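Local coordinates for ABC transporter substrate-binding protein (Rhizobium radiobacter, PDB 6TFX) that binds the opine mannopinic acid as the periplasmic solute-binding component of an ABC import system, at residues Gly81-Val86 with Pro149-Lys154; Gly108-Ile113 with Leu136-Asn141; Lys154-Gly157 with Arg162-Val165. One frame throughout, in Å; residues are numbered along the deposited sequence.

Interaction 1: residues Gly81-Val86 with Pro149-Lys154; sequences GGYGNV and PKKAFK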
ATOM      1  N   GLY A  81      25.560   8.683   3.315  1.00 21.55           N
ATOM      2  CA  GLY A  81      26.409   8.461   4.479  1.00 22.21           C
ATOM      3  C   GLY A  81      27.825   7.962   4.255  1.00 24.58           C
ATOM      4  O   GLY A  81      28.491   7.603   5.228  1.00 26.35           O
ATOM      5  N   GLY A  82      28.313   7.972   3.023  1.00 20.73           N
ATOM      6  CA  GLY A  82      29.697   7.566   2.737  1.00 20.79           C
ATOM      7  C   GLY A  82      29.914   6.082   2.488  1.00 24.91           C
ATOM      8  O   GLY A  82      31.064   5.627   2.464  1.00 25.61           O
ATOM      9  N   TYR A  83      28.829   5.316   2.230  1.00 21.56           N
ATOM     10  CA  TYR A  83      28.962   3.877   1.946  1.00 21.40           C
ATOM     11  C   TYR A  83      29.549   3.584   0.556  1.00 26.38           C
ATOM     12  O   TYR A  83      29.795   2.424   0.248  1.00 26.81           O
ATOM     13  CB  TYR A  83      27.641   3.139   2.177  1.00 22.67           C
ATOM     14  CG  TYR A  83      27.418   2.863   3.644  1.00 22.46           C
ATOM     15  CD1 TYR A  83      27.930   1.714   4.241  1.00 24.76           C
ATOM     16  CD2 TYR A  83      26.703   3.752   4.442  1.00 22.70           C
ATOM     17  CE1 TYR A  83      27.740   1.460   5.597  1.00 23.62           C
ATOM     18  CE2 TYR A  83      26.504   3.507   5.799  1.00 23.30           C
ATOM     19  CZ  TYR A  83      27.045   2.368   6.378  1.00 25.78           C
ATOM     20  OH  TYR A  83      26.811   2.084   7.706  1.00 26.53           O
ATOM     21  N   GLY A  84      29.794   4.628  -0.235  1.00 23.14           N
ATOM     22  CA  GLY A  84      30.435   4.528  -1.544  1.00 23.64           C
ATOM     23  C   GLY A  84      29.511   4.243  -2.707  1.00 25.90           C
ATOM     24  O   GLY A  84      28.305   4.491  -2.633  1.00 23.75           O
ATOM     25  N   ASN A  85      30.091   3.743  -3.807  1.00 24.57           N
ATOM     26  CA  ASN A  85      29.347   3.464  -5.039  1.00 23.13           C
ATOM     27  C   ASN A  85      28.385   2.294  -4.891  1.00 24.00           C
ATOM     28  O   ASN A  85      28.713   1.297  -4.260  1.00 23.22           O
ATOM     29  CB  ASN A  85      30.314   3.161  -6.199  1.00 26.72           C
ATOM     30  CG  ASN A  85      31.090   4.351  -6.707  1.00 54.80           C
ATOM     31  OD1 ASN A  85      30.642   5.492  -6.639  1.00 46.98           O
ATOM     32  ND2 ASN A  85      32.266   4.102  -7.261  1.00 49.72           N
ATOM     33  N   VAL A  86      27.208   2.415  -5.483  1.00 18.92           N
ATOM     34  CA  VAL A  86      26.239   1.314  -5.507  1.00 18.49           C
ATOM     35  C   VAL A  86      26.762   0.300  -6.540  1.00 22.76           C
ATOM     36  O   VAL A  86      27.062   0.678  -7.684  1.00 23.24           O
ATOM     37  CB  VAL A  86      24.841   1.833  -5.916  1.00 21.16           C
ATOM     38  CG1 VAL A  86      23.831   0.683  -5.937  1.00 21.05           C
ATOM     39  CG2 VAL A  86      24.382   2.936  -4.971  1.00 20.94           C
ATOM     40  N   PRO A 149      22.044  -1.149   0.910  1.00 17.20           N
ATOM     41  CA  PRO A 149      23.478  -1.474   0.858  1.00 17.11           C
ATOM     42  C   PRO A 149      23.795  -2.730   1.646  1.00 22.02           C
ATOM     43  O   PRO A 149      23.440  -2.834   2.817  1.00 20.75           O
ATOM     44  CB  PRO A 149      24.174  -0.230   1.443  1.00 18.79           C
ATOM     45  CG  PRO A 149      23.076   0.690   1.899  1.00 22.77           C
ATOM     46  CD  PRO A 149      21.785  -0.067   1.884  1.00 19.17           C
ATOM     47  N   LYS A 150      24.477  -3.678   0.992  1.00 20.07           N
ATOM     48  CA  LYS A 150      24.900  -4.929   1.610  1.00 19.89           C
ATOM     49  C   LYS A 150      25.663  -4.648   2.910  1.00 21.81           C
ATOM     50  O   LYS A 150      25.314  -5.207   3.948  1.00 21.01           O
ATOM     51  CB  LYS A 150      25.800  -5.694   0.621  1.00 21.61           C
ATOM     52  CG  LYS A 150      26.170  -7.114   1.041  1.00 28.26           C
ATOM     53  CD  LYS A 150      27.025  -7.722  -0.061  1.00 34.41           C
ATOM     54  CE  LYS A 150      27.336  -9.183   0.125  1.00 45.67           C
ATOM     55  NZ  LYS A 150      28.115  -9.705  -1.037  1.00 47.86           N
ATOM     56  N   LYS A 151      26.683  -3.772   2.861  1.00 20.29           N
ATOM     57  CA  LYS A 151      27.508  -3.482   4.060  1.00 21.23           C
ATOM     58  C   LYS A 151      26.728  -2.856   5.198  1.00 25.78           C
ATOM     59  O   LYS A 151      26.938  -3.232   6.363  1.00 25.64           O
ATOM     60  CB  LYS A 151      28.684  -2.568   3.726  1.00 24.52           C
ATOM     61  CG  LYS A 151      29.716  -3.129   2.753  1.00 35.42           C
ATOM     62  CD  LYS A 151      31.058  -2.369   2.841  1.00 47.14           C
ATOM     63  CE  LYS A 151      31.072  -0.899   2.451  1.00 67.98           C
ATOM     64  NZ  LYS A 151      32.431  -0.448   2.058  1.00 79.49           N
ATOM     65  N   ALA A 152      25.826  -1.918   4.883  1.00 21.30           N
ATOM     66  CA  ALA A 152      25.044  -1.246   5.921  1.00 21.24           C
ATOM     67  C   ALA A 152      24.063  -2.192   6.585  1.00 24.11           C
ATOM     68  O   ALA A 152      23.956  -2.202   7.817  1.00 22.60           O
ATOM     69  CB  ALA A 152      24.324  -0.047   5.343  1.00 22.11           C
ATOM     70  N   PHE A 153      23.353  -2.986   5.786  1.00 21.00           N
ATOM     71  CA  PHE A 153      22.394  -3.911   6.378  1.00 19.79           C
ATOM     72  C   PHE A 153      23.105  -4.999   7.181  1.00 23.64           C
ATOM     73  O   PHE A 153      22.683  -5.298   8.312  1.00 23.16           O
ATOM     74  CB  PHE A 153      21.460  -4.536   5.319  1.00 20.68           C
ATOM     75  CG  PHE A 153      20.331  -5.252   6.031  1.00 21.24           C
ATOM     76  CD1 PHE A 153      19.215  -4.547   6.486  1.00 23.60           C
ATOM     77  CD2 PHE A 153      20.421  -6.611   6.323  1.00 23.92           C
ATOM     78  CE1 PHE A 153      18.218  -5.188   7.226  1.00 25.25           C
ATOM     79  CE2 PHE A 153      19.414  -7.257   7.053  1.00 27.28           C
ATOM     80  CZ  PHE A 153      18.333  -6.537   7.516  1.00 24.87           C
ATOM     81  N   LYS A 154      24.200  -5.577   6.615  1.00 20.68           N
ATOM     82  CA  LYS A 154      24.944  -6.652   7.308  1.00 21.80           C
ATOM     83  C   LYS A 154      25.411  -6.241   8.681  1.00 26.79           C
ATOM     84  O   LYS A 154      25.391  -7.065   9.591  1.00 27.10           O
ATOM     85  CB  LYS A 154      26.129  -7.144   6.461  1.00 25.77           C
ATOM     86  CG  LYS A 154      25.692  -8.186   5.427  1.00 40.97           C
ATOM     87  CD  LYS A 154      26.876  -8.783   4.662  1.00 52.48           C
ATOM     88  CE  LYS A 154      26.542 -10.127   4.043  1.00 69.80           C
ATOM     89  NZ  LYS A 154      25.537 -10.023   2.958  1.00 84.05           N
TER

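Interaction 2: residues Gly108-Ile113 with Leu136-Asn141; sequences GDYAAI and LALLSN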
ATOM      1  N   GLY A 108       6.567 -13.255  -1.772  1.00 18.96           N
ATOM      2  CA  GLY A 108       5.683 -13.952  -2.712  1.00 18.69           C
ATOM      3  C   GLY A 108       5.609 -13.304  -4.086  1.00 19.50           C
ATOM      4  O   GLY A 108       5.467 -14.000  -5.095  1.00 20.10           O
ATOM      5  N   ASP A 109       5.757 -11.972  -4.143  1.00 17.81           N
ATOM      6  CA  ASP A 109       5.742 -11.240  -5.425  1.00 17.02           C
ATOM      7  C   ASP A 109       6.906 -11.703  -6.341  1.00 19.33           C
ATOM      8  O   ASP A 109       6.815 -11.576  -7.564  1.00 18.53           O
ATOM      9  CB  ASP A 109       5.950  -9.735  -5.146  1.00 19.46           C
ATOM     10  CG  ASP A 109       4.748  -8.993  -4.588  1.00 31.11           C
ATOM     11  OD1 ASP A 109       3.634  -9.541  -4.660  1.00 30.19           O
ATOM     12  OD2 ASP A 109       4.930  -7.835  -4.103  1.00 33.25           O
ATOM     13  N   TYR A 110       7.990 -12.224  -5.729  1.00 16.47           N
ATOM     14  CA  TYR A 110       9.244 -12.610  -6.419  1.00 16.74           C
ATOM     15  C   TYR A 110       9.420 -14.100  -6.612  1.00 19.43           C
ATOM     16  O   TYR A 110      10.512 -14.540  -6.980  1.00 18.56           O
ATOM     17  CB  TYR A 110      10.436 -12.035  -5.633  1.00 18.74           C
ATOM     18  CG  TYR A 110      10.359 -10.537  -5.539  1.00 18.61           C
ATOM     19  CD1 TYR A 110      10.838  -9.732  -6.574  1.00 19.74           C
ATOM     20  CD2 TYR A 110       9.663  -9.918  -4.497  1.00 18.63           C
ATOM     21  CE1 TYR A 110      10.713  -8.354  -6.527  1.00 18.71           C
ATOM     22  CE2 TYR A 110       9.455  -8.537  -4.487  1.00 20.08           C
ATOM     23  CZ  TYR A 110       9.975  -7.764  -5.516  1.00 24.73           C
ATOM     24  OH  TYR A 110       9.805  -6.405  -5.533  1.00 25.11           O
ATOM     25  N   ALA A 111       8.334 -14.878  -6.455  1.00 17.70           N
ATOM     26  CA  ALA A 111       8.421 -16.333  -6.564  1.00 19.33           C
ATOM     27  C   ALA A 111       8.946 -16.831  -7.910  1.00 21.92           C
ATOM     28  O   ALA A 111       9.506 -17.935  -7.963  1.00 22.35           O
ATOM     29  CB  ALA A 111       7.079 -16.975  -6.246  1.00 20.86           C
ATOM     30  N   ALA A 112       8.788 -16.029  -8.996  1.00 17.31           N
ATOM     31  CA  ALA A 112       9.242 -16.478 -10.316  1.00 18.54           C
ATOM     32  C   ALA A 112      10.694 -16.150 -10.609  1.00 21.42           C
ATOM     33  O   ALA A 112      11.193 -16.508 -11.682  1.00 22.86           O
ATOM     34  CB  ALA A 112       8.343 -15.911 -11.399  1.00 21.00           C
ATOM     35  N   ILE A 113      11.387 -15.452  -9.694  1.00 17.93           N
ATOM     36  CA  ILE A 113      12.802 -15.161  -9.909  1.00 18.10           C
ATOM     37  C   ILE A 113      13.588 -16.433  -9.547  1.00 19.88           C
ATOM     38  O   ILE A 113      13.381 -16.977  -8.457  1.00 20.88           O
ATOM     39  CB  ILE A 113      13.281 -13.938  -9.074  1.00 21.16           C
ATOM     40  CG1 ILE A 113      12.645 -12.619  -9.602  1.00 22.02           C
ATOM     41  CG2 ILE A 113      14.811 -13.850  -9.087  1.00 22.64           C
ATOM     42  CD1 ILE A 113      13.207 -11.273  -8.895  1.00 28.68           C
ATOM     43  N   LEU A 136       9.106  -5.346 -14.598  1.00 17.08           N
ATOM     44  CA  LEU A 136       9.601  -4.003 -14.274  1.00 17.18           C
ATOM     45  C   LEU A 136       8.921  -3.413 -13.046  1.00 19.92           C
ATOM     46  O   LEU A 136       9.604  -2.805 -12.230  1.00 19.77           O
ATOM     47  CB  LEU A 136       9.488  -3.051 -15.480  1.00 18.30           C
ATOM     48  CG  LEU A 136      10.372  -3.398 -16.673  1.00 23.62           C
ATOM     49  CD1 LEU A 136      10.099  -2.435 -17.824  1.00 24.28           C
ATOM     50  CD2 LEU A 136      11.865  -3.407 -16.306  1.00 24.68           C
ATOM     51  N   ALA A 137       7.605  -3.674 -12.841  1.00 17.20           N
ATOM     52  CA  ALA A 137       6.927  -3.193 -11.615  1.00 14.67           C
ATOM     53  C   ALA A 137       7.610  -3.840 -10.386  1.00 17.59           C
ATOM     54  O   ALA A 137       7.864  -3.154  -9.399  1.00 17.66           O
ATOM     55  CB  ALA A 137       5.457  -3.587 -11.648  1.00 16.19           C
ATOM     56  N   LEU A 138       7.937  -5.150 -10.460  1.00 14.76           N
ATOM     57  CA  LEU A 138       8.590  -5.842  -9.331  1.00 15.85           C
ATOM     58  C   LEU A 138       9.962  -5.239  -9.001  1.00 19.32           C
ATOM     59  O   LEU A 138      10.443  -5.335  -7.859  1.00 19.69           O
ATOM     60  CB  LEU A 138       8.781  -7.323  -9.654  1.00 15.82           C
ATOM     61  CG  LEU A 138       7.500  -8.158  -9.754  1.00 20.46           C
ATOM     62  CD1 LEU A 138       7.870  -9.587 -10.155  1.00 20.95           C
ATOM     63  CD2 LEU A 138       6.760  -8.176  -8.403  1.00 22.42           C
ATOM     64  N   LEU A 139      10.615  -4.653 -10.016  1.00 15.54           N
ATOM     65  CA  LEU A 139      11.968  -4.103  -9.836  1.00 14.96           C
ATOM     66  C   LEU A 139      11.963  -2.601  -9.615  1.00 17.02           C
ATOM     67  O   LEU A 139      13.030  -1.972  -9.658  1.00 16.81           O
ATOM     68  CB  LEU A 139      12.860  -4.476 -11.051  1.00 14.67           C
ATOM     69  CG  LEU A 139      12.985  -5.980 -11.337  1.00 17.80           C
ATOM     70  CD1 LEU A 139      13.817  -6.200 -12.582  1.00 18.52           C
ATOM     71  CD2 LEU A 139      13.577  -6.741 -10.119  1.00 18.10           C
ATOM     72  N   SER A 140      10.756  -2.017  -9.423  1.00 14.81           N
ATOM     73  CA  SER A 140      10.609  -0.580  -9.304  1.00 15.01           C
ATOM     74  C   SER A 140      10.657  -0.097  -7.870  1.00 18.14           C
ATOM     75  O   SER A 140      10.842  -0.889  -6.946  1.00 17.87           O
ATOM     76  CB  SER A 140       9.317  -0.116  -9.974  1.00 19.64           C
ATOM     77  OG  SER A 140       8.236  -0.559  -9.172  1.00 24.69           O
ATOM     78  N   ASN A 141      10.426   1.210  -7.700  1.00 15.37           N
ATOM     79  CA  ASN A 141      10.517   1.869  -6.401  1.00 16.59           C
ATOM     80  C   ASN A 141       9.231   1.686  -5.609  1.00 18.25           C
ATOM     81  O   ASN A 141       8.492   2.638  -5.329  1.00 18.17           O
ATOM     82  CB  ASN A 141      10.945   3.335  -6.556  1.00 14.49           C
ATOM     83  CG  ASN A 141      10.002   4.161  -7.389  1.00 20.21           C
ATOM     84  OD1 ASN A 141       9.438   3.699  -8.385  1.00 17.95           O
ATOM     85  ND2 ASN A 141       9.871   5.415  -7.021  1.00 18.85           N
TER

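Interaction 3: residues Lys154-Gly157 with Arg162-Val165; sequences KERG and RRPV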
ATOM      1  N   LYS A 154      24.200  -5.577   6.615  1.00 20.68           N
ATOM      2  CA  LYS A 154      24.944  -6.652   7.308  1.00 21.80           C
ATOM      3  C   LYS A 154      25.411  -6.241   8.681  1.00 26.79           C
ATOM      4  O   LYS A 154      25.391  -7.065   9.591  1.00 27.10           O
ATOM      5  CB  LYS A 154      26.129  -7.144   6.461  1.00 25.77           C
ATOM      6  CG  LYS A 154      25.692  -8.186   5.427  1.00 40.97           C
ATOM      7  CD  LYS A 154      26.876  -8.783   4.662  1.00 52.48           C
ATOM      8  CE  LYS A 154      26.542 -10.127   4.043  1.00 69.80           C
ATOM      9  NZ  LYS A 154      25.537 -10.023   2.958  1.00 84.05           N
ATOM     10  N   GLU A 155      25.839  -4.971   8.836  1.00 23.10           N
ATOM     11  CA  GLU A 155      26.292  -4.471  10.125  1.00 23.07           C
ATOM     12  C   GLU A 155      25.141  -4.052  11.014  1.00 27.03           C
ATOM     13  O   GLU A 155      25.058  -4.534  12.144  1.00 27.24           O
ATOM     14  CB  GLU A 155      27.277  -3.290   9.974  1.00 24.36           C
ATOM     15  CG  GLU A 155      27.753  -2.682  11.299  1.00 29.00           C
ATOM     16  CD  GLU A 155      28.273  -3.638  12.361  1.00 39.78           C
ATOM     17  OE1 GLU A 155      29.039  -4.562  11.999  1.00 27.16           O
ATOM     18  OE2 GLU A 155      27.915  -3.463  13.553  1.00 28.00           O
ATOM     19  N   ARG A 156      24.286  -3.126  10.536  1.00 22.09           N
ATOM     20  CA  ARG A 156      23.225  -2.548  11.366  1.00 21.39           C
ATOM     21  C   ARG A 156      22.178  -3.551  11.810  1.00 25.24           C
ATOM     22  O   ARG A 156      21.631  -3.410  12.916  1.00 24.22           O
ATOM     23  CB  ARG A 156      22.594  -1.341  10.696  1.00 21.56           C
ATOM     24  CG  ARG A 156      23.614  -0.220  10.540  1.00 21.19           C
ATOM     25  CD  ARG A 156      23.078   1.028   9.874  1.00 22.56           C
ATOM     26  NE  ARG A 156      24.178   1.962   9.597  1.00 27.82           N
ATOM     27  CZ  ARG A 156      24.013   3.249   9.320  1.00 32.35           C
ATOM     28  NH1 ARG A 156      22.796   3.775   9.277  1.00 21.18           N
ATOM     29  NH2 ARG A 156      25.063   4.024   9.090  1.00 27.93           N
ATOM     30  N   GLY A 157      21.929  -4.554  10.972  1.00 23.49           N
ATOM     31  CA  GLY A 157      20.997  -5.635  11.281  1.00 23.92           C
ATOM     32  C   GLY A 157      19.657  -5.118  11.760  1.00 26.33           C
ATOM     33  O   GLY A 157      19.017  -4.330  11.063  1.00 24.94           O
ATOM     34  N   ARG A 162      15.633   1.629  11.829  1.00 20.99           N
ATOM     35  CA  ARG A 162      15.559   2.982  12.402  1.00 21.82           C
ATOM     36  C   ARG A 162      16.769   3.856  11.991  1.00 25.38           C
ATOM     37  O   ARG A 162      16.809   5.039  12.317  1.00 24.55           O
ATOM     38  CB  ARG A 162      15.356   2.937  13.932  1.00 26.48           C
ATOM     39  CG  ARG A 162      13.977   2.397  14.335  1.00 38.23           C
ATOM     40  CD  ARG A 162      13.603   2.703  15.783  1.00 42.23           C
ATOM     41  NE  ARG A 162      13.038   4.051  15.951  1.00 45.72           N
ATOM     42  CZ  ARG A 162      11.742   4.342  15.865  1.00 60.28           C
ATOM     43  NH1 ARG A 162      10.855   3.388  15.602  1.00 46.71           N
ATOM     44  NH2 ARG A 162      11.322   5.588  16.039  1.00 48.70           N
ATOM     45  N   ARG A 163      17.743   3.274  11.243  1.00 21.17           N
ATOM     46  CA  ARG A 163      18.932   4.000  10.761  1.00 20.12           C
ATOM     47  C   ARG A 163      19.123   3.601   9.292  1.00 23.68           C
ATOM     48  O   ARG A 163      20.095   2.904   8.958  1.00 23.67           O
ATOM     49  CB  ARG A 163      20.157   3.636  11.604  1.00 21.05           C
ATOM     50  CG  ARG A 163      20.075   4.152  13.042  1.00 30.42           C
ATOM     51  CD  ARG A 163      21.301   3.767  13.856  1.00 37.08           C
ATOM     52  NE  ARG A 163      22.540   4.305  13.288  1.00 43.34           N
ATOM     53  CZ  ARG A 163      23.663   3.607  13.139  1.00 54.58           C
ATOM     54  NH1 ARG A 163      23.724   2.337  13.529  1.00 40.35           N
ATOM     55  NH2 ARG A 163      24.736   4.174  12.611  1.00 40.76           N
ATOM     56  N   PRO A 164      18.153   3.952   8.412  1.00 20.99           N
ATOM     57  CA  PRO A 164      18.221   3.478   7.022  1.00 20.49           C
ATOM     58  C   PRO A 164      19.290   4.175   6.204  1.00 21.44           C
ATOM     59  O   PRO A 164      19.673   5.316   6.508  1.00 20.81           O
ATOM     60  CB  PRO A 164      16.831   3.816   6.475  1.00 21.80           C
ATOM     61  CG  PRO A 164      16.425   5.038   7.239  1.00 25.10           C
ATOM     62  CD  PRO A 164      16.929   4.763   8.633  1.00 21.57           C
ATOM     63  N   VAL A 165      19.730   3.498   5.132  1.00 19.35           N
ATOM     64  CA  VAL A 165      20.721   4.049   4.211  1.00 17.69           C
ATOM     65  C   VAL A 165      20.235   3.711   2.825  1.00 19.12           C
ATOM     66  O   VAL A 165      20.079   2.536   2.509  1.00 18.61           O
ATOM     67  CB  VAL A 165      22.135   3.454   4.413  1.00 20.02           C
ATOM     68  CG1 VAL A 165      23.119   4.036   3.390  1.00 19.30           C
ATOM     69  CG2 VAL A 165      22.635   3.675   5.841  1.00 19.77           C
TER

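Interaction 1: residues Gly81-Val86 with Pro149-Lys154
The phenol ring of Y83 presents one face to the methyl of A152, and K151 CB stands off to one side of the ring. A152 CB lies 4.0 Å from the Y83 ring centroid and 21° off the ring normal, which meets the geometry of a CH-pi contact. The methyl is displaced toward the rim: its nearest ring atom is Y83 CE1, 3.7 Å from A152 CB. The torsions explain the approach: Y83 carries CG opposite its carbonyl carbon (chi1 -80°), directing the ring at the helix, while chi2 of -87° turns the face to the methyl. At the hydroxyl end, Y83 OH makes a weak hydrogen bond to R156 NH2, one turn further along the helix. K151 adds a looser border. Its chain is bent, and K151 CE comes no nearer than 4.2 Å to the backbone O of Y83, a loose approach. The contact sets the loop between strand 68-73 and helix 88-98 against the first turn of helix 150-156. P149 occupies the N-cap position there, and D90 OD1 accepts a hydrogen bond from K150 N. With no hydrogen bond or salt bridge between the two segments, their attraction is probably mainly dispersive with a small CH-pi share, and the phenol hydroxyl has its weak bond to R156 instead.

Interaction 2: residues Gly108-Ile113 with Leu136-Asn141
Y110 OH donates a hydrogen bond of 2.6 Å to the backbone O of L138. The donor lies in the carbonyl plane, on a lone pair, with a C=O...donor angle of 138°. The acceptor in turn sits at the edge of the tyrosine ring, near its plane, and L138 O is 3.3 Å from Y110 CE1. Beside this bond the two side chains run antiparallel alongside one another, with Y110 CE1 3.8 Å from L138 CB. L138 CD2 stands above one ring face, offset toward the rim, and I113 CD1 lies in the ring plane at an edge. The placement of the hydroxyl follows from chi1 of -59°, which puts the ring beside the backbone N and lets it reach across to the helix end. That end belongs to the short helix 135-138, whose last turn closes at A137 O: this oxygen accepts both S140 N (3.1 Å) and S140 OG (2.6 Å), the hydroxyl tilted 18° from the carbonyl plane. On the other segment, Y110-I113 form a type I beta turn, with I113 N bonded to Y110 O, leading into strand 113-118, an outermost strand of a four-stranded antiparallel sheet. The contact therefore joins the lead-in to this edge strand with the helix that follows strand 123-128. L138 also packs its branches on D109, CD1 lying 3.4 Å from D109 O and CD2 3.7 Å from D109 CB. Y394 of helix 392-400 touches the side chains of both D109 and L138.

Interaction 3: residues Lys154-Gly157 with Arg162-Val165
The guanidinium groups of R156 and R163 stack nearly parallel, with centres 3.9 Å apart and planes at 15°. R163 NH2 sits over the centre of the R156 group, whereas R156 CZ is offset toward the rim of its partner. The side chains themselves run roughly perpendicular, R156 straight from CG to NE and R163 folding back at chi3 (60°) to lay its group on top. A single hydrogen bond spans the segments, R156 NH1 to the backbone O of R163, at 2.9 Å. It is bent, and the donor stands 48° out of the carbonyl plane, away from a lone pair. Van der Waals packing of the V165 CG2 methyl falls on the opposite guanidinium face, 3.4 Å from R156 NH1, so the R156 group is sandwiched between a methyl and R163. The contact ties the C-terminal end of helix 150-156 to the loop that follows it, ahead of strand 170-176. Two like charges meet, R156 NH2 and R163 NH2 being 3.5 Å apart. Their repulsion is probably offset by dispersion between the flat faces, by the carbonyl bond and by solvent around the exposed R163.

Overall arrangement
Interactions 1 and 3 form one continuous patch. Their centres are 9 Å apart, and both use helix 150-156. Beyond the weak Y83-R156 hydrogen bond, V165 joins them, its CG1 lying 3.7 Å from Y83 CD2 and its O 3.2 Å from P149 CD. Interaction 2 stands apart: its centre is 22 Å from that of interaction 1 and 23 Å from that of interaction 3, with nearest atoms about 12 and 13 Å away. In sequence its segments fall between 81-86 and 149-154. The D109 side chain in interaction 2 is about 10 Å from the bound mannopinic acid. All three lie away from the mannopinic acid and magnesium sites.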